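Local coordinates for protein polyisoprenyl-teichoic acid--peptidoglycan teichoic acid transferase TagV (Bacillus subtilis, PDB 6UF3) that belongs to the LytR-CpsA-Psr family of bacterial cell-envelope proteins and has a mixed beta-sheet with helices packed on both of its faces, at residues Asp97-Val102 and Glu142-Ala147; Met42-Arg47 and Gly159-Gln164. All blocks are in the same frame, centred on the assembly; numbering follows the deposited sequence.

Contact 1: residues Asp97-Val102 and Glu142-Ala147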
ATOM      1  N   ASP A  97       2.096  -3.196  14.746  1.00 25.74           N
ATOM      2  CA  ASP A  97       1.048  -3.447  15.736  1.00 25.40           C
ATOM      3  C   ASP A  97      -0.315  -3.038  15.199  1.00 25.25           C
ATOM      4  O   ASP A  97      -1.306  -3.765  15.358  1.00 23.89           O
ATOM      5  CB  ASP A  97       1.360  -2.697  17.035  1.00 27.34           C
ATOM      6  CG  ASP A  97       0.370  -3.016  18.139  1.00 37.21           C
ATOM      7  OD1 ASP A  97      -0.542  -2.192  18.378  1.00 29.99           O
ATOM      8  OD2 ASP A  97       0.500  -4.102  18.754  1.00 38.32           O
ATOM      9  N   GLY A  98      -0.386  -1.864  14.568  1.00 24.50           N
ATOM     10  CA  GLY A  98      -1.647  -1.422  14.000  1.00 23.72           C
ATOM     11  C   GLY A  98      -2.143  -2.360  12.921  1.00 23.83           C
ATOM     12  O   GLY A  98      -3.345  -2.619  12.811  1.00 24.42           O
ATOM     13  N   PHE A  99      -1.223  -2.891  12.119  1.00 21.95           N
ATOM     14  CA  PHE A  99      -1.613  -3.791  11.042  1.00 19.75           C
ATOM     15  C   PHE A  99      -2.216  -5.068  11.601  1.00 23.55           C
ATOM     16  O   PHE A  99      -3.265  -5.544  11.120  1.00 23.39           O
ATOM     17  CB  PHE A  99      -0.402  -4.110  10.162  1.00 21.40           C
ATOM     18  CG  PHE A  99      -0.671  -5.183   9.135  1.00 22.20           C
ATOM     19  CD1 PHE A  99      -1.337  -4.882   7.956  1.00 26.44           C
ATOM     20  CD2 PHE A  99      -0.267  -6.490   9.360  1.00 22.38           C
ATOM     21  CE1 PHE A  99      -1.597  -5.865   7.023  1.00 25.69           C
ATOM     22  CE2 PHE A  99      -0.519  -7.478   8.424  1.00 21.59           C
ATOM     23  CZ  PHE A  99      -1.183  -7.165   7.255  1.00 25.09           C
ATOM     24  N   LYS A 100      -1.539  -5.661  12.594  1.00 21.82           N
ATOM     25  CA  LYS A 100      -2.093  -6.846  13.236  1.00 22.95           C
ATOM     26  C   LYS A 100      -3.473  -6.554  13.808  1.00 26.26           C
ATOM     27  O   LYS A 100      -4.383  -7.383  13.684  1.00 24.62           O
ATOM     28  CB  LYS A 100      -1.159  -7.351  14.338  1.00 23.93           C
ATOM     29  CG  LYS A 100       0.110  -8.000  13.825  1.00 25.00           C
ATOM     30  CD  LYS A 100       0.868  -8.693  14.938  1.00 29.35           C
ATOM     31  CE  LYS A 100       1.118  -7.750  16.100  1.00 38.98           C
ATOM     32  NZ  LYS A 100       1.960  -8.387  17.151  1.00 48.26           N
ATOM     33  N   ASP A 101      -3.640  -5.384  14.442  1.00 26.09           N
ATOM     34  CA  ASP A 101      -4.946  -5.024  14.999  1.00 30.96           C
ATOM     35  C   ASP A 101      -6.015  -4.961  13.915  1.00 30.90           C
ATOM     36  O   ASP A 101      -7.125  -5.479  14.099  1.00 30.41           O
ATOM     37  CB  ASP A 101      -4.868  -3.686  15.743  1.00 28.55           C
ATOM     38  CG  ASP A 101      -6.154  -3.364  16.497  1.00 34.08           C
ATOM     39  OD1 ASP A 101      -6.561  -4.190  17.339  1.00 33.68           O
ATOM     40  OD2 ASP A 101      -6.759  -2.296  16.249  1.00 37.74           O
ATOM     41  N   VAL A 102      -5.705  -4.319  12.786  1.00 26.35           N
ATOM     42  CA  VAL A 102      -6.665  -4.230  11.687  1.00 22.45           C
ATOM     43  C   VAL A 102      -7.110  -5.624  11.274  1.00 26.73           C
ATOM     44  O   VAL A 102      -8.309  -5.912  11.181  1.00 25.99           O
ATOM     45  CB  VAL A 102      -6.064  -3.472  10.491  1.00 24.52           C
ATOM     46  CG1 VAL A 102      -7.002  -3.577   9.286  1.00 25.23           C
ATOM     47  CG2 VAL A 102      -5.802  -2.013  10.841  1.00 25.54           C
ATOM     48  N   GLU A 142      -0.090 -13.911  11.865  1.00 27.39           N
ATOM     49  CA  GLU A 142       0.242 -14.670  10.667  1.00 27.72           C
ATOM     50  C   GLU A 142       0.283 -13.774   9.434  1.00 26.09           C
ATOM     51  O   GLU A 142       1.153 -13.940   8.571  1.00 26.66           O
ATOM     52  CB  GLU A 142      -0.771 -15.807  10.484  1.00 28.41           C
ATOM     53  CG  GLU A 142      -0.720 -16.838  11.609  1.00 30.24           C
ATOM     54  CD  GLU A 142      -1.922 -17.761  11.623  1.00 30.66           C
ATOM     55  OE1 GLU A 142      -1.808 -18.854  12.209  1.00 39.02           O
ATOM     56  OE2 GLU A 142      -2.971 -17.396  11.051  1.00 30.67           O
ATOM     57  N   ALA A 143      -0.646 -12.822   9.332  1.00 24.36           N
ATOM     58  CA  ALA A 143      -0.680 -11.952   8.162  1.00 26.62           C
ATOM     59  C   ALA A 143       0.538 -11.040   8.124  1.00 24.97           C
ATOM     60  O   ALA A 143       1.080 -10.765   7.043  1.00 22.75           O
ATOM     61  CB  ALA A 143      -1.973 -11.133   8.149  1.00 26.65           C
ATOM     62  N   LEU A 144       0.996 -10.586   9.296  1.00 23.37           N
ATOM     63  CA  LEU A 144       2.226  -9.796   9.364  1.00 23.91           C
ATOM     64  C   LEU A 144       3.425 -10.616   8.916  1.00 27.09           C
ATOM     65  O   LEU A 144       4.246 -10.148   8.113  1.00 25.89           O
ATOM     66  CB  LEU A 144       2.440  -9.272  10.785  1.00 24.41           C
ATOM     67  CG  LEU A 144       3.694  -8.403  10.956  1.00 25.12           C
ATOM     68  CD1 LEU A 144       3.554  -7.162  10.093  1.00 25.71           C
ATOM     69  CD2 LEU A 144       3.943  -8.029  12.415  1.00 26.32           C
ATOM     70  N   ALA A 145       3.554 -11.845   9.435  1.00 27.12           N
ATOM     71  CA  ALA A 145       4.670 -12.691   9.021  1.00 29.19           C
ATOM     72  C   ALA A 145       4.619 -12.972   7.524  1.00 34.31           C
ATOM     73  O   ALA A 145       5.658 -13.020   6.855  1.00 32.48           O
ATOM     74  CB  ALA A 145       4.677 -14.000   9.814  1.00 31.13           C
ATOM     75  N   TYR A 146       3.411 -13.168   6.987  1.00 27.58           N
ATOM     76  CA  TYR A 146       3.232 -13.352   5.551  1.00 29.19           C
ATOM     77  C   TYR A 146       3.733 -12.140   4.774  1.00 31.83           C
ATOM     78  O   TYR A 146       4.421 -12.286   3.755  1.00 32.93           O
ATOM     79  CB  TYR A 146       1.748 -13.609   5.265  1.00 26.22           C
ATOM     80  CG  TYR A 146       1.423 -14.043   3.855  1.00 26.58           C
ATOM     81  CD1 TYR A 146       1.714 -15.327   3.422  1.00 29.63           C
ATOM     82  CD2 TYR A 146       0.809 -13.166   2.961  1.00 28.54           C
ATOM     83  CE1 TYR A 146       1.402 -15.735   2.139  1.00 32.23           C
ATOM     84  CE2 TYR A 146       0.496 -13.562   1.669  1.00 28.60           C
ATOM     85  CZ  TYR A 146       0.796 -14.849   1.267  1.00 30.88           C
ATOM     86  OH  TYR A 146       0.498 -15.265  -0.006  1.00 35.12           O
ATOM     87  N   ALA A 147       3.401 -10.935   5.250  1.00 28.08           N
ATOM     88  CA  ALA A 147       3.805  -9.713   4.559  1.00 28.86           C
ATOM     89  C   ALA A 147       5.302  -9.476   4.650  1.00 32.53           C
ATOM     90  O   ALA A 147       5.883  -8.875   3.740  1.00 35.87           O
ATOM     91  CB  ALA A 147       3.067  -8.504   5.134  1.00 30.10           C
TER
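Phe99 and Leu144 both carry CG trans to the backbone N (chi1 172° in Phe99), which sends each side chain out from its helix into the gap between the two. The result is a helix-helix packing in the LytR-CpsA-Psr domain: the short segments of helices 96-105 and 140-148 run at 126° to each other, their axes 9.4 Å apart. Phe99 presents a ring edge, not a face, to the other helix. Its CE2 lies 3.6 Å from Leu144 N, with the Ala143 carbonyl carbon also near the ring plane. The small methyl of alanine at position 143 is consistent with the ring edge coming this close to the backbone; Ala143 CB stays 3.9 Å from Phe99 CE2. Leu144 uses its fork to serve two neighbours, CD1 meeting Phe99 CD2 at 3.9 Å while CD2 turns to the chain of Lys100. A long lysine fits here since its methylenes can pack against leucine while its charge is carried onward to a salt bridge with Asp122. Ile167 of helix 158-177 also touches both Phe99 and Ala147. The lysine chain bends about its CG-CD bond (chi3 -53°), and Lys100 CD rests 4.0 Å from Leu144 CD2.

Contact 2: residues Met42-Arg47 and Gly159-Gln164; sequences MLSIPR and GRNDRQ
Strand 39-44 of the mixed beta-sheet and the loop that follows it meet helix 158-177 in a strand-helix packing of the alpha/beta core, and this buried contact is polar where the two are joined. Ser44 and Asn161 lead it, both with the CB directed at the opposite segment. Asn161 has CG opposite its carbonyl carbon and beside the backbone N, and from there the amide reaches across with its oxygen foremost. The Ser44 hydroxyl, at chi1 60°, sits between its own backbone N and carbonyl carbon and donates to that oxygen, but the bond is weak, with OG 3.3 Å from Asn161 OD1. A water lies 2.8 Å from Asn161 OD1 and 2.9 Å from Ile45 O, placed to donate to either, though it has more acceptors around it than protons to give. The other half of the amide turns back to its own chain, where Asn161 ND2 bonds to Asp157 O and so decides which way round the group sits. Asparagine suits the place because it can accept from the strand side and donate to the helix start at once; a short serine fits this close approach. Asp157 also binds the loop, its OD2 accepting from Arg47 N, while the ring of Pro46 touches its side chain. Ile45 points the other way and packs on Val80 of helix 72-84, so the chain here runs between two helices. Within the helix, the Arg163 side chain folds back towards the N-terminal turn, where Gly159 O stands 3.5 Å above the guanidinium plane of Arg163, over its centre.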
ATOM      1  N   MET A  42      -4.637   0.044  -9.069  1.00 17.93           N
ATOM      2  CA  MET A  42      -3.716  -0.204  -7.961  1.00 20.52           C
ATOM      3  C   MET A  42      -2.291  -0.331  -8.475  1.00 16.78           C
ATOM      4  O   MET A  42      -2.058  -0.926  -9.527  1.00 20.18           O
ATOM      5  CB  MET A  42      -4.099  -1.479  -7.175  1.00 19.05           C
ATOM      6  CG  MET A  42      -3.174  -1.743  -5.962  1.00 19.30           C
ATOM      7  SD  MET A  42      -3.541  -3.240  -5.025  1.00 23.38           S
ATOM      8  CE  MET A  42      -5.212  -2.890  -4.475  1.00 23.11           C
ATOM      9  N   LEU A  43      -1.342   0.227  -7.715  1.00 17.54           N
ATOM     10  CA  LEU A  43       0.063   0.214  -8.082  1.00 23.02           C
ATOM     11  C   LEU A  43       0.909   0.137  -6.815  1.00 21.07           C
ATOM     12  O   LEU A  43       0.771   0.999  -5.950  1.00 23.57           O
ATOM     13  CB  LEU A  43       0.385   1.487  -8.870  1.00 30.09           C
ATOM     14  CG  LEU A  43       1.812   1.901  -9.201  1.00 41.08           C
ATOM     15  CD1 LEU A  43       2.344   1.067 -10.360  1.00 48.88           C
ATOM     16  CD2 LEU A  43       1.820   3.371  -9.534  1.00 47.60           C
ATOM     17  N   SER A  44       1.771  -0.881  -6.687  1.00 18.86           N
ATOM     18  CA  SER A  44       2.756  -0.823  -5.605  1.00 19.68           C
ATOM     19  C   SER A  44       4.039  -0.190  -6.113  1.00 19.40           C
ATOM     20  O   SER A  44       4.354  -0.255  -7.298  1.00 21.60           O
ATOM     21  CB  SER A  44       3.042  -2.207  -5.009  1.00 25.42           C
ATOM     22  OG  SER A  44       3.560  -3.108  -5.970  1.00 35.49           O
ATOM     23  N   ILE A  45       4.766   0.448  -5.206  1.00 17.44           N
ATOM     24  CA  ILE A  45       6.048   1.060  -5.536  1.00 20.96           C
ATOM     25  C   ILE A  45       7.139   0.332  -4.761  1.00 20.01           C
ATOM     26  O   ILE A  45       7.144   0.371  -3.525  1.00 19.62           O
ATOM     27  CB  ILE A  45       6.076   2.559  -5.209  1.00 20.47           C
ATOM     28  CG1 ILE A  45       4.890   3.286  -5.865  1.00 21.17           C
ATOM     29  CG2 ILE A  45       7.414   3.140  -5.647  1.00 18.26           C
ATOM     30  CD1 ILE A  45       4.657   4.712  -5.310  1.00 25.11           C
ATOM     31  N   PRO A  46       8.092  -0.321  -5.436  1.00 20.00           N
ATOM     32  CA  PRO A  46       9.154  -1.048  -4.722  1.00 17.53           C
ATOM     33  C   PRO A  46       9.914  -0.127  -3.780  1.00 19.79           C
ATOM     34  O   PRO A  46      10.140   1.043  -4.091  1.00 19.64           O
ATOM     35  CB  PRO A  46      10.055  -1.557  -5.857  1.00 24.79           C
ATOM     36  CG  PRO A  46       9.132  -1.668  -7.040  1.00 24.49           C
ATOM     37  CD  PRO A  46       8.139  -0.551  -6.895  1.00 21.60           C
ATOM     38  N   ARG A  47      10.295  -0.673  -2.618  1.00 23.12           N
ATOM     39  CA  ARG A  47      10.903   0.142  -1.563  1.00 22.71           C
ATOM     40  C   ARG A  47      12.231   0.743  -2.002  1.00 22.08           C
ATOM     41  O   ARG A  47      12.638   1.794  -1.486  1.00 19.90           O
ATOM     42  CB  ARG A  47      11.107  -0.696  -0.299  1.00 26.47           C
ATOM     43  N   GLY A 159       8.496 -10.206  -4.348  1.00 38.84           N
ATOM     44  CA  GLY A 159       7.550 -11.127  -3.734  1.00 41.00           C
ATOM     45  C   GLY A 159       6.836 -10.520  -2.540  1.00 37.11           C
ATOM     46  O   GLY A 159       5.641 -10.754  -2.329  1.00 36.87           O
ATOM     47  N   ARG A 160       7.564  -9.732  -1.743  1.00 40.28           N
ATOM     48  CA  ARG A 160       6.952  -8.981  -0.651  1.00 41.04           C
ATOM     49  C   ARG A 160       5.848  -8.066  -1.163  1.00 34.11           C
ATOM     50  O   ARG A 160       4.755  -8.024  -0.596  1.00 30.23           O
ATOM     51  CB  ARG A 160       8.016  -8.160   0.080  1.00 45.68           C
ATOM     52  CG  ARG A 160       8.532  -8.765   1.366  1.00 51.63           C
ATOM     53  CD  ARG A 160       9.622  -7.881   1.961  1.00 59.11           C
ATOM     54  NE  ARG A 160       9.963  -8.253   3.331  1.00 66.96           N
ATOM     55  CZ  ARG A 160      10.939  -7.690   4.037  1.00 71.40           C
ATOM     56  NH1 ARG A 160      11.180  -8.090   5.280  1.00 70.71           N
ATOM     57  NH2 ARG A 160      11.676  -6.726   3.500  1.00 73.91           N
ATOM     58  N   ASN A 161       6.126  -7.312  -2.232  1.00 35.91           N
ATOM     59  CA  ASN A 161       5.113  -6.416  -2.785  1.00 31.19           C
ATOM     60  C   ASN A 161       3.910  -7.198  -3.290  1.00 26.59           C
ATOM     61  O   ASN A 161       2.763  -6.750  -3.152  1.00 28.26           O
ATOM     62  CB  ASN A 161       5.712  -5.578  -3.915  1.00 39.70           C
ATOM     63  CG  ASN A 161       6.377  -4.317  -3.409  1.00 51.16           C
ATOM     64  OD1 ASN A 161       5.992  -3.208  -3.773  1.00 52.59           O
ATOM     65  ND2 ASN A 161       7.374  -4.481  -2.552  1.00 56.23           N
ATOM     66  N   ASP A 162       4.155  -8.374  -3.872  1.00 30.63           N
ATOM     67  CA  ASP A 162       3.053  -9.204  -4.340  1.00 31.06           C
ATOM     68  C   ASP A 162       2.154  -9.610  -3.182  1.00 31.64           C
ATOM     69  O   ASP A 162       0.928  -9.475  -3.255  1.00 29.88           O
ATOM     70  CB  ASP A 162       3.592 -10.435  -5.063  1.00 40.97           C
ATOM     71  CG  ASP A 162       2.545 -11.106  -5.920  1.00 58.40           C
ATOM     72  OD1 ASP A 162       1.592 -11.682  -5.357  1.00 63.75           O
ATOM     73  OD2 ASP A 162       2.673 -11.052  -7.159  1.00 66.50           O
ATOM     74  N   ARG A 163       2.753 -10.099  -2.093  1.00 32.40           N
ATOM     75  CA  ARG A 163       1.960 -10.509  -0.936  1.00 28.55           C
ATOM     76  C   ARG A 163       1.259  -9.329  -0.266  1.00 28.66           C
ATOM     77  O   ARG A 163       0.135  -9.478   0.234  1.00 27.96           O
ATOM     78  CB  ARG A 163       2.843 -11.259   0.064  1.00 31.39           C
ATOM     79  CG  ARG A 163       3.179 -12.678  -0.382  1.00 32.31           C
ATOM     80  CD  ARG A 163       4.125 -13.374   0.580  1.00 37.20           C
ATOM     81  NE  ARG A 163       5.491 -13.410   0.066  1.00 49.84           N
ATOM     82  CZ  ARG A 163       6.495 -12.678   0.545  1.00 50.42           C
ATOM     83  NH1 ARG A 163       6.294 -11.844   1.560  1.00 48.61           N
ATOM     84  NH2 ARG A 163       7.705 -12.783   0.010  1.00 49.11           N
ATOM     85  N   GLN A 164       1.895  -8.153  -0.245  1.00 28.58           N
ATOM     86  CA  GLN A 164       1.231  -6.966   0.285  1.00 25.62           C
ATOM     87  C   GLN A 164      -0.007  -6.616  -0.536  1.00 24.75           C
ATOM     88  O   GLN A 164      -1.070  -6.305   0.020  1.00 24.10           O
ATOM     89  CB  GLN A 164       2.212  -5.787   0.319  1.00 26.52           C
ATOM     90  CG  GLN A 164       3.304  -5.935   1.368  1.00 34.00           C
ATOM     91  CD  GLN A 164       4.540  -5.103   1.060  1.00 39.43           C
ATOM     92  OE1 GLN A 164       4.510  -4.194   0.228  1.00 35.77           O
ATOM     93  NE2 GLN A 164       5.641  -5.427   1.720  1.00 45.90           N
TER
HETATM   94  O   HOH W   1       5.673  -1.396  -1.729  1.00 34.65           O

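How the contacts relate
Helix 158-177 ties the two contacts together. Contact 2 sets its first turns against the sheet, and further along, the same helix reaches contact 1 through Ile167. The centres lie about 16 Å apart, yet segments 142-147 and 159-164 meet directly. Tyr146 O and Arg163 NH1 are 2.9 Å apart, a probable hydrogen bond. Beside them Ala147 O only packs, 3.6 Å from Arg160 CG. Arg163 NH1 also bonds to Met149 O, so one arginine gathers the carbonyls of Tyr146 and Met149 where helix 140-148 ends. In sequence, contact 1 is nested inside the loop that contact 2 closes, and helices 140-148 and 158-177 are consecutive.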